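Local structure of D-alanyl transferase DltD (Enterococcus faecalis, 6O93) at residues Phe101-Gln106 with Gly274-Ala279; Phe44-Leu49 with Pro105-Lys110. The protein probably acts as a D-alanyl transferase in lipoteichoic acid biosynthesis, taking part in the D-alanylation of this cell-wall polymer. All blocks are in the same frame, centred on the assembly; numbering follows the deposited sequence.

Contact 1 (Phe101-Gln106 with Gly274-Ala279); sequences FILSPQ and GDFQAA. With NA (sodium ion), chain K.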
loop_
_atom_site.group_PDB
_atom_site.type_symbol
_atom_site.label_atom_id
_atom_site.label_comp_id
_atom_site.label_asym_id
_atom_site.label_seq_id
_atom_site.Cartn_x
_atom_site.Cartn_y
_atom_site.Cartn_z
ATOM N N PHE A 101 0.574 -3.809 -5.567
ATOM C CA PHE A 101 0.286 -3.845 -4.136
ATOM C C PHE A 101 1.556 -4.261 -3.408
ATOM O O PHE A 101 2.020 -5.395 -3.559
ATOM C CB PHE A 101 -0.862 -4.809 -3.830
ATOM C CG PHE A 101 -1.484 -4.607 -2.476
ATOM C CD1 PHE A 101 -0.848 -5.061 -1.330
ATOM C CD2 PHE A 101 -2.706 -3.973 -2.350
ATOM C CE1 PHE A 101 -1.419 -4.878 -0.085
ATOM C CE2 PHE A 101 -3.284 -3.785 -1.105
ATOM C CZ PHE A 101 -2.639 -4.240 0.027
ATOM N N ILE A 102 2.117 -3.353 -2.618
ATOM C CA ILE A 102 3.362 -3.602 -1.903
ATOM C C ILE A 102 3.011 -3.976 -0.469
ATOM O O ILE A 102 2.569 -3.133 0.320
ATOM C CB ILE A 102 4.297 -2.389 -1.960
ATOM C CG1 ILE A 102 4.701 -2.126 -3.414
ATOM C CG2 ILE A 102 5.531 -2.631 -1.096
ATOM C CD1 ILE A 102 5.468 -0.850 -3.617
ATOM N N LEU A 103 3.199 -5.247 -0.133
ATOM C CA LEU A 103 2.975 -5.712 1.224
ATOM C C LEU A 103 4.143 -5.316 2.117
ATOM O O LEU A 103 5.283 -5.181 1.667
ATOM C CB LEU A 103 2.793 -7.228 1.246
ATOM C CG LEU A 103 1.423 -7.735 0.790
ATOM C CD1 LEU A 103 1.528 -9.121 0.173
ATOM C CD2 LEU A 103 0.444 -7.743 1.959
ATOM N N SER A 104 3.842 -5.109 3.394
ATOM C CA SER A 104 4.863 -4.900 4.407
ATOM C C SER A 104 4.682 -5.962 5.480
ATOM O O SER A 104 3.610 -6.019 6.106
ATOM C CB SER A 104 4.766 -3.499 5.018
ATOM O OG SER A 104 5.142 -2.500 4.084
ATOM N N PRO A 105 5.663 -6.833 5.724
ATOM C CA PRO A 105 5.509 -7.799 6.822
ATOM C C PRO A 105 5.186 -7.138 8.144
ATOM O O PRO A 105 4.484 -7.727 8.977
ATOM C CB PRO A 105 6.873 -8.500 6.864
ATOM C CG PRO A 105 7.449 -8.305 5.513
ATOM C CD PRO A 105 6.965 -6.970 5.048
ATOM N N GLN A 106 5.671 -5.912 8.352
ATOM C CA GLN A 106 5.462 -5.215 9.614
ATOM C C GLN A 106 3.999 -4.861 9.841
ATOM O O GLN A 106 3.622 -4.545 10.974
ATOM C CB GLN A 106 6.318 -3.947 9.658
ATOM C CG GLN A 106 7.818 -4.192 9.523
ATOM C CD GLN A 106 8.258 -4.406 8.080
ATOM O OE1 GLN A 106 7.495 -4.168 7.141
ATOM N NE2 GLN A 106 9.492 -4.861 7.900
ATOM N N GLY A 274 -6.927 -10.779 7.788
ATOM C CA GLY A 274 -8.313 -10.533 7.426
ATOM C C GLY A 274 -8.498 -9.220 6.689
ATOM O O GLY A 274 -9.239 -9.149 5.704
ATOM N N ASP A 275 -7.834 -8.159 7.157
ATOM C CA ASP A 275 -7.924 -6.875 6.470
ATOM C C ASP A 275 -7.335 -6.970 5.069
ATOM O O ASP A 275 -7.840 -6.346 4.127
ATOM C CB ASP A 275 -7.208 -5.793 7.278
ATOM C CG ASP A 275 -7.844 -5.557 8.628
ATOM O OD1 ASP A 275 -8.923 -6.130 8.891
ATOM O OD2 ASP A 275 -7.261 -4.799 9.431
ATOM N N PHE A 276 -6.262 -7.749 4.918
ATOM C CA PHE A 276 -5.694 -7.994 3.598
ATOM C C PHE A 276 -6.696 -8.706 2.701
ATOM O O PHE A 276 -6.804 -8.398 1.509
ATOM C CB PHE A 276 -4.411 -8.809 3.741
ATOM C CG PHE A 276 -3.730 -9.111 2.440
ATOM C CD1 PHE A 276 -3.441 -8.099 1.541
ATOM C CD2 PHE A 276 -3.356 -10.405 2.129
ATOM C CE1 PHE A 276 -2.807 -8.377 0.347
ATOM C CE2 PHE A 276 -2.716 -10.686 0.937
ATOM C CZ PHE A 276 -2.442 -9.671 0.047
ATOM N N GLN A 277 -7.442 -9.661 3.261
ATOM C CA GLN A 277 -8.490 -10.327 2.496
ATOM C C GLN A 277 -9.521 -9.325 1.994
ATOM O O GLN A 277 -10.042 -9.463 0.880
ATOM C CB GLN A 277 -9.158 -11.400 3.356
ATOM C CG GLN A 277 -10.262 -12.175 2.649
ATOM C CD GLN A 277 -9.747 -12.966 1.461
ATOM O OE1 GLN A 277 -8.543 -13.014 1.209
ATOM N NE2 GLN A 277 -10.658 -13.593 0.728
ATOM N N ALA A 278 -9.831 -8.309 2.802
ATOM C CA ALA A 278 -10.790 -7.298 2.371
ATOM C C ALA A 278 -10.304 -6.587 1.114
ATOM O O ALA A 278 -11.086 -6.342 0.188
ATOM C CB ALA A 278 -11.038 -6.294 3.496
ATOM N N ALA A 279 -9.012 -6.254 1.060
ATOM C CA ALA A 279 -8.466 -5.612 -0.129
ATOM C C ALA A 279 -8.481 -6.560 -1.320
ATOM O O ALA A 279 -8.738 -6.138 -2.454
ATOM C CB ALA A 279 -7.046 -5.120 0.149
HETATM NA NA NA K . 6.377 0.018 4.913
#

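Contact 2 (Phe44-Leu49 with Pro105-Lys110); sequences FGSSEL and PQWFVK. With NA (sodium ion), chain K; PO4 (phosphate ion), chain F.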
loop_
_atom_site.group_PDB
_atom_site.type_symbol
_atom_site.label_atom_id
_atom_site.label_comp_id
_atom_site.label_asym_id
_atom_site.label_seq_id
_atom_site.Cartn_x
_atom_site.Cartn_y
_atom_site.Cartn_z
ATOM N N PHE A 44 -0.411 0.626 -4.382
ATOM C CA PHE A 44 -0.887 0.569 -3.006
ATOM C C PHE A 44 0.245 0.096 -2.101
ATOM O O PHE A 44 0.795 -0.993 -2.302
ATOM C CB PHE A 44 -2.090 -0.365 -2.892
ATOM C CG PHE A 44 -3.230 -0.003 -3.803
ATOM C CD1 PHE A 44 -4.089 1.037 -3.482
ATOM C CD2 PHE A 44 -3.447 -0.708 -4.978
ATOM C CE1 PHE A 44 -5.142 1.370 -4.317
ATOM C CE2 PHE A 44 -4.501 -0.380 -5.815
ATOM C CZ PHE A 44 -5.348 0.661 -5.486
ATOM N N GLY A 45 0.593 0.912 -1.110
ATOM C CA GLY A 45 1.656 0.570 -0.184
ATOM C C GLY A 45 1.645 1.456 1.044
ATOM O O GLY A 45 0.588 1.946 1.450
ATOM N N SER A 46 2.817 1.674 1.642
ATOM C CA SER A 46 2.922 2.549 2.804
ATOM C C SER A 46 4.195 3.390 2.713
ATOM O O SER A 46 4.502 3.924 1.642
ATOM C CB SER A 46 2.852 1.721 4.095
ATOM O OG SER A 46 3.764 0.637 4.088
ATOM N N SER A 47 4.943 3.530 3.816
ATOM C CA SER A 47 6.013 4.523 3.863
ATOM C C SER A 47 7.147 4.224 2.888
ATOM O O SER A 47 7.893 5.142 2.528
ATOM C CB SER A 47 6.573 4.633 5.284
ATOM O OG SER A 47 7.121 3.404 5.729
ATOM N N GLU A 48 7.299 2.974 2.449
ATOM C CA GLU A 48 8.386 2.650 1.531
ATOM C C GLU A 48 8.243 3.365 0.193
ATOM O O GLU A 48 9.244 3.556 -0.506
ATOM C CB GLU A 48 8.461 1.136 1.311
ATOM C CG GLU A 48 7.307 0.529 0.509
ATOM C CD GLU A 48 6.010 0.452 1.291
ATOM O OE1 GLU A 48 6.050 0.585 2.534
ATOM O OE2 GLU A 48 4.950 0.256 0.660
ATOM N N LEU A 49 7.024 3.767 -0.176
ATOM C CA LEU A 49 6.801 4.426 -1.457
ATOM C C LEU A 49 7.584 5.727 -1.597
ATOM O O LEU A 49 7.864 6.146 -2.724
ATOM C CB LEU A 49 5.308 4.705 -1.647
ATOM C CG LEU A 49 4.393 3.479 -1.709
ATOM C CD1 LEU A 49 2.938 3.904 -1.796
ATOM C CD2 LEU A 49 4.754 2.586 -2.887
ATOM N N PRO A 105 5.663 -6.833 5.724
ATOM C CA PRO A 105 5.509 -7.799 6.822
ATOM C C PRO A 105 5.186 -7.138 8.144
ATOM O O PRO A 105 4.484 -7.727 8.977
ATOM C CB PRO A 105 6.873 -8.500 6.864
ATOM C CG PRO A 105 7.449 -8.305 5.513
ATOM C CD PRO A 105 6.965 -6.970 5.048
ATOM N N GLN A 106 5.671 -5.912 8.352
ATOM C CA GLN A 106 5.462 -5.215 9.614
ATOM C C GLN A 106 3.999 -4.861 9.841
ATOM O O GLN A 106 3.622 -4.545 10.974
ATOM C CB GLN A 106 6.318 -3.947 9.658
ATOM C CG GLN A 106 7.818 -4.192 9.523
ATOM C CD GLN A 106 8.258 -4.406 8.080
ATOM O OE1 GLN A 106 7.495 -4.168 7.141
ATOM N NE2 GLN A 106 9.492 -4.861 7.900
ATOM N N TRP A 107 3.172 -4.903 8.794
ATOM C CA TRP A 107 1.741 -4.674 8.965
ATOM C C TRP A 107 1.105 -5.726 9.861
ATOM O O TRP A 107 0.158 -5.427 10.599
ATOM C CB TRP A 107 1.034 -4.689 7.609
ATOM C CG TRP A 107 1.288 -3.506 6.734
ATOM C CD1 TRP A 107 2.051 -2.411 7.018
ATOM C CD2 TRP A 107 0.762 -3.299 5.419
ATOM N NE1 TRP A 107 2.032 -1.536 5.958
ATOM C CE2 TRP A 107 1.245 -2.059 4.966
ATOM C CE3 TRP A 107 -0.077 -4.046 4.584
ATOM C CZ2 TRP A 107 0.922 -1.547 3.710
ATOM C CZ3 TRP A 107 -0.398 -3.537 3.340
ATOM C CH2 TRP A 107 0.101 -2.300 2.915
ATOM N N PHE A 108 1.599 -6.960 9.800
ATOM C CA PHE A 108 0.895 -8.113 10.357
ATOM C C PHE A 108 1.310 -8.351 11.809
ATOM O O PHE A 108 1.765 -9.426 12.196
ATOM C CB PHE A 108 1.149 -9.339 9.484
ATOM C CG PHE A 108 0.629 -9.189 8.080
ATOM C CD1 PHE A 108 1.333 -8.448 7.140
ATOM C CD2 PHE A 108 -0.568 -9.771 7.701
ATOM C CE1 PHE A 108 0.853 -8.295 5.853
ATOM C CE2 PHE A 108 -1.054 -9.624 6.413
ATOM C CZ PHE A 108 -0.344 -8.882 5.489
ATOM N N VAL A 109 1.124 -7.312 12.622
ATOM C CA VAL A 109 1.412 -7.416 14.047
ATOM C C VAL A 109 0.242 -8.079 14.769
ATOM O O VAL A 109 -0.867 -8.204 14.238
ATOM C CB VAL A 109 1.739 -6.040 14.654
ATOM C CG1 VAL A 109 3.076 -5.535 14.122
ATOM C CG2 VAL A 109 0.628 -5.032 14.356
ATOM N N LYS A 110 0.506 -8.508 16.005
ATOM C CA LYS A 110 -0.452 -9.322 16.747
ATOM C C LYS A 110 -1.816 -8.647 16.843
ATOM O O LYS A 110 -2.852 -9.299 16.667
ATOM C CB LYS A 110 0.096 -9.620 18.145
ATOM C CG LYS A 110 -0.818 -10.490 19.000
ATOM C CD LYS A 110 -0.205 -10.783 20.364
ATOM C CE LYS A 110 -1.119 -11.656 21.212
ATOM N NZ LYS A 110 -0.504 -11.997 22.524
HETATM NA NA NA K . 6.377 0.018 4.913
HETATM P P PO4 F . 4.454 1.440 7.681
HETATM O O1 PO4 F . 2.944 1.477 7.705
HETATM O O2 PO4 F . 4.922 0.006 7.770
HETATM O O3 PO4 F . 5.001 2.222 8.853
HETATM O O4 PO4 F . 4.958 2.054 6.398
#

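Contact 1 (Phe101-Gln106 with Gly274-Ala279)
Asp-275 OD1, next in the chain to the Phe-276 that meets Phe-101 and Leu-103, is gripped by two groups: a salt bridge from Arg-147 NE and a hydrogen bond with Tyr-143 OH. The contact itself is apolar and buried. Leu-103 CD2 sits over one face of the Phe-276 ring, 4.0 Å from its centroid and 22° off the ring normal, which meets the criteria for a CH-pi interaction. It is offset toward the rim, where it approaches Phe-276 CE1 to 3.7 Å; the other branch, Leu-103 CD1, comes to 4.0 Å from Phe-276 CZ. The Phe-101 ring passes Phe-276 obliquely, with the planes at 54° and Phe-101 CE1 lying 3.8 Å from Phe-276 CE1. On Phe-276, CG is turned anti to the backbone N (chi1 -179°), and this carries the ring from the helix toward the sheet. Ala-279 adds its CB 4.2 Å from Phe-101 CE2. Phe-292 and Val-290 of the adjoining strand extend this apolar layer. Phe-101 and Leu-103 both point at helix 272-285, whereas Ile-102 between them touches Glu-48; just beyond, Ser-104 OG binds the sodium ion at 2.9 Å. A helix packed through apolar side chains on one face of a parallel sheet is characteristic of alpha/beta folds, consistent with the SGNH hydrolase clan to which the DltD family belongs.

Contact 2 (Phe44-Leu49 with Pro105-Lys110)
The indole of Trp-107 meets Ser-46 and Gly-45 at its edge: Ser-46 CB lies in plane, Gly-45 C is 4.1 Å from Trp-107 CZ2, and the phosphate O1 also approaches along this rim. Elsewhere the side chain touches Ser-80 and Glu-272. The loops that follow strands 40-44 and 98-102 meet at the C-terminal edge of the parallel sheet, where an SGNH hydrolase-like fold is expected to hold its active site. Trp-107 NE1 donates to Ser-46 OG over 3.3 Å, but the N-H...O angle of 135° marks this bond as weak. Ser-46 OG lies 2.8 Å from the sodium ion and Glu-48 OE1 2.5 Å from it; shared metal binding, not a hydrogen bond, makes the two oxygens neighbours. Ser-47 OG is hydrogen-bonded to His-349 NE2; with Asp-346 in charge-relay geometry, this is consistent with a Ser-His-Asp triad. The phosphate, probably from the crystallisation liquor, sits against Ser-47: phosphate O4 accepts hydrogen bonds from Ser-47 N at 3.0 Å and from Ser-47 OG at 2.6 Å. Glu-48 is bent at chi2 (-74°), folding its carboxylate back; Ser-46 N donates to the syn side of Glu-48 OE2 at 2.7 Å and 172°, from somewhat out of the carboxylate plane.

How the contacts relate
Following the chain from the N terminus, strand 40-44 leads into residues 44-49. Contact 2 closes a loop of 55 residues, holding helices 57-63 and 80-90 and strands 69-73 and 98-102, when the chain returns at 105-110. Contact 1 follows: it starts at 101-106, sharing Pro-105 and Gln-106 with contact 2, and closes a loop of 167 residues, 98 of them helical and none in a strand. Neither closure lies within the other: contact 1 begins where contact 2 ends, and their spans overlap over residues 101-110. Neighbouring strands join them, Ile-102 N lying 2.7 Å from Phe-44 O, and the sodium ion touches both. Together they connect the site loops, the central sheet and helix 272-285.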